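Local coordinates for protein MarR family transcriptional regulator (Staphylococcus epidermidis, PDB 5HLI) that probably binds DNA as a dimeric MarR-type transcriptional regulator and senses oxidation through disulfide formation, at residues 27-30 with 31-35. The protein carries 1 engineered substitution. Numbering follows the deposited sequence.
Sequences AQFY and EKKLK
Phe29 and Lys33 meet one turn apart near the C-terminal end of the long alpha-helix 2-36, which in this MarR-type winged-helix protein belongs to the helical dimerisation region. CG of Lys33 lies over one face of the Phe29 ring in a CH-pi contact, 4.0 Å from the ring centroid, 21° off the normal and shifted toward the rim. A bend at chi2 (-55°) carries the lysine chain past the far end of the ring, with CE of Lys33 3.8 Å from CE1 of Phe29. Phe29 also packs on Ser118 and Cys119, and Lys33 on Ile116, so the pair faces the end of helix 103-117 and the loop after it.

Glu31 gives its backbone N to O of Ala27 in a hydrogen bond of 2.9 Å. In one of its two modelled conformers the side chain turns back toward Ala27, bringing the carboxylate near that same carbonyl oxygen; its exact place is therefore doubtful, and the approach of oxygen to oxygen is no bond.

Tyr30 takes part chiefly through its backbone. Beyond the helix, its ring stacks on Tyr20 of the second subunit and the side chain touches Tyr44 of helix 41-52, putting this turn where the dimer interface meets the neighbouring helices. Within the helix, O of Tyr30 accepts a hydrogen bond from N of Leu34 at 2.8 Å, nearly straight at 174°, while CG of Leu34 settles 3.2 Å from that same oxygen of Tyr30.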
loop_
_atom_site.group_PDB
_atom_site.type_symbol
_atom_site.label_atom_id
_atom_site.label_comp_id
_atom_site.label_asym_id
_atom_site.label_seq_id
_atom_site.Cartn_x
_atom_site.Cartn_y
_atom_site.Cartn_z
ATOM N N ALA A 27 -1.078 0.449 -5.635
ATOM C CA ALA A 27 -1.001 -1.000 -5.471
ATOM C C ALA A 27 -2.070 -1.710 -6.295
ATOM O O ALA A 27 -1.790 -2.726 -6.941
ATOM C CB ALA A 27 -1.128 -1.370 -3.993
ATOM N N GLN A 28 -3.300 -1.190 -6.281
ATOM C CA GLN A 28 -4.363 -1.788 -7.082
ATOM C C GLN A 28 -4.069 -1.678 -8.570
ATOM O O GLN A 28 -4.458 -2.558 -9.345
ATOM C CB GLN A 28 -5.704 -1.129 -6.760
ATOM C CG GLN A 28 -6.224 -1.435 -5.357
ATOM C CD GLN A 28 -7.285 -0.449 -4.902
ATOM O OE1 GLN A 28 -8.024 0.104 -5.715
ATOM N NE2 GLN A 28 -7.363 -0.221 -3.600
ATOM N N PHE A 29 -3.393 -0.606 -8.989
ATOM C CA PHE A 29 -2.986 -0.495 -10.384
ATOM C C PHE A 29 -1.958 -1.565 -10.733
ATOM O O PHE A 29 -2.057 -2.219 -11.779
ATOM C CB PHE A 29 -2.431 0.902 -10.662
ATOM C CG PHE A 29 -1.851 1.060 -12.040
ATOM C CD1 PHE A 29 -2.660 1.396 -13.113
ATOM C CD2 PHE A 29 -0.496 0.872 -12.263
ATOM C CE1 PHE A 29 -2.129 1.540 -14.384
ATOM C CE2 PHE A 29 0.040 1.013 -13.530
ATOM C CZ PHE A 29 -0.778 1.349 -14.590
ATOM N N TYR A 30 -0.959 -1.753 -9.868
ATOM C CA TYR A 30 0.038 -2.794 -10.096
ATOM C C TYR A 30 -0.615 -4.167 -10.190
ATOM O O TYR A 30 -0.340 -4.937 -11.118
ATOM C CB TYR A 30 1.084 -2.782 -8.979
ATOM C CG TYR A 30 2.318 -1.960 -9.280
ATOM C CD1 TYR A 30 3.356 -2.486 -10.039
ATOM C CD2 TYR A 30 2.454 -0.667 -8.791
ATOM C CE1 TYR A 30 4.490 -1.742 -10.314
ATOM C CE2 TYR A 30 3.584 0.085 -9.061
ATOM C CZ TYR A 30 4.597 -0.458 -9.822
ATOM O OH TYR A 30 5.723 0.286 -10.093
ATOM N N GLU A 31 -1.495 -4.484 -9.237
ATOM C CA GLU A 31 -2.125 -5.800 -9.226
ATOM C C GLU A 31 -2.937 -6.035 -10.494
ATOM O O GLU A 31 -2.953 -7.147 -11.034
ATOM C CB GLU A 31 -2.992 -5.945 -7.974
ATOM C CG GLU A 31 -2.167 -6.062 -6.692
ATOM C CD GLU A 31 -2.838 -5.430 -5.486
ATOM O OE1 GLU A 31 -2.165 -5.283 -4.440
ATOM O OE2 GLU A 31 -4.032 -5.077 -5.577
ATOM N N LYS A 32 -3.607 -4.994 -10.994
ATOM C CA LYS A 32 -4.353 -5.119 -12.242
ATOM C C LYS A 32 -3.419 -5.396 -13.413
ATOM O O LYS A 32 -3.676 -6.284 -14.235
ATOM C CB LYS A 32 -5.167 -3.847 -12.483
ATOM C CG LYS A 32 -5.901 -3.801 -13.812
ATOM C CD LYS A 32 -6.697 -2.509 -13.945
ATOM C CE LYS A 32 -7.344 -2.387 -15.316
ATOM N NZ LYS A 32 -8.266 -3.520 -15.601
ATOM N N LYS A 33 -2.319 -4.646 -13.501
ATOM C CA LYS A 33 -1.391 -4.815 -14.615
ATOM C C LYS A 33 -0.678 -6.159 -14.546
ATOM O O LYS A 33 -0.560 -6.861 -15.557
ATOM C CB LYS A 33 -0.381 -3.665 -14.633
ATOM C CG LYS A 33 -0.981 -2.352 -15.093
ATOM C CD LYS A 33 -1.628 -2.532 -16.454
ATOM C CE LYS A 33 -2.294 -1.262 -16.941
ATOM N NZ LYS A 33 -2.889 -1.462 -18.292
ATOM N N LEU A 34 -0.193 -6.534 -13.359
ATOM C CA LEU A 34 0.493 -7.814 -13.212
ATOM C C LEU A 34 -0.430 -8.977 -13.554
ATOM O O LEU A 34 0.005 -9.973 -14.143
ATOM C CB LEU A 34 1.038 -7.959 -11.790
ATOM C CG LEU A 34 2.113 -6.956 -11.366
ATOM C CD1 LEU A 34 2.481 -7.149 -9.899
ATOM C CD2 LEU A 34 3.344 -7.070 -12.249
ATOM N N LYS A 35 -1.713 -8.865 -13.202
ATOM C CA LYS A 35 -2.669 -9.905 -13.568
ATOM C C LYS A 35 -2.818 -10.027 -15.079
ATOM O O LYS A 35 -3.002 -11.135 -15.596
ATOM C CB LYS A 35 -4.027 -9.627 -12.923
ATOM C CG LYS A 35 -5.121 -10.601 -13.340
ATOM C CD LYS A 35 -6.392 -10.397 -12.533
ATOM C CE LYS A 35 -7.537 -11.230 -13.091
ATOM N NZ LYS A 35 -7.148 -12.656 -13.288
#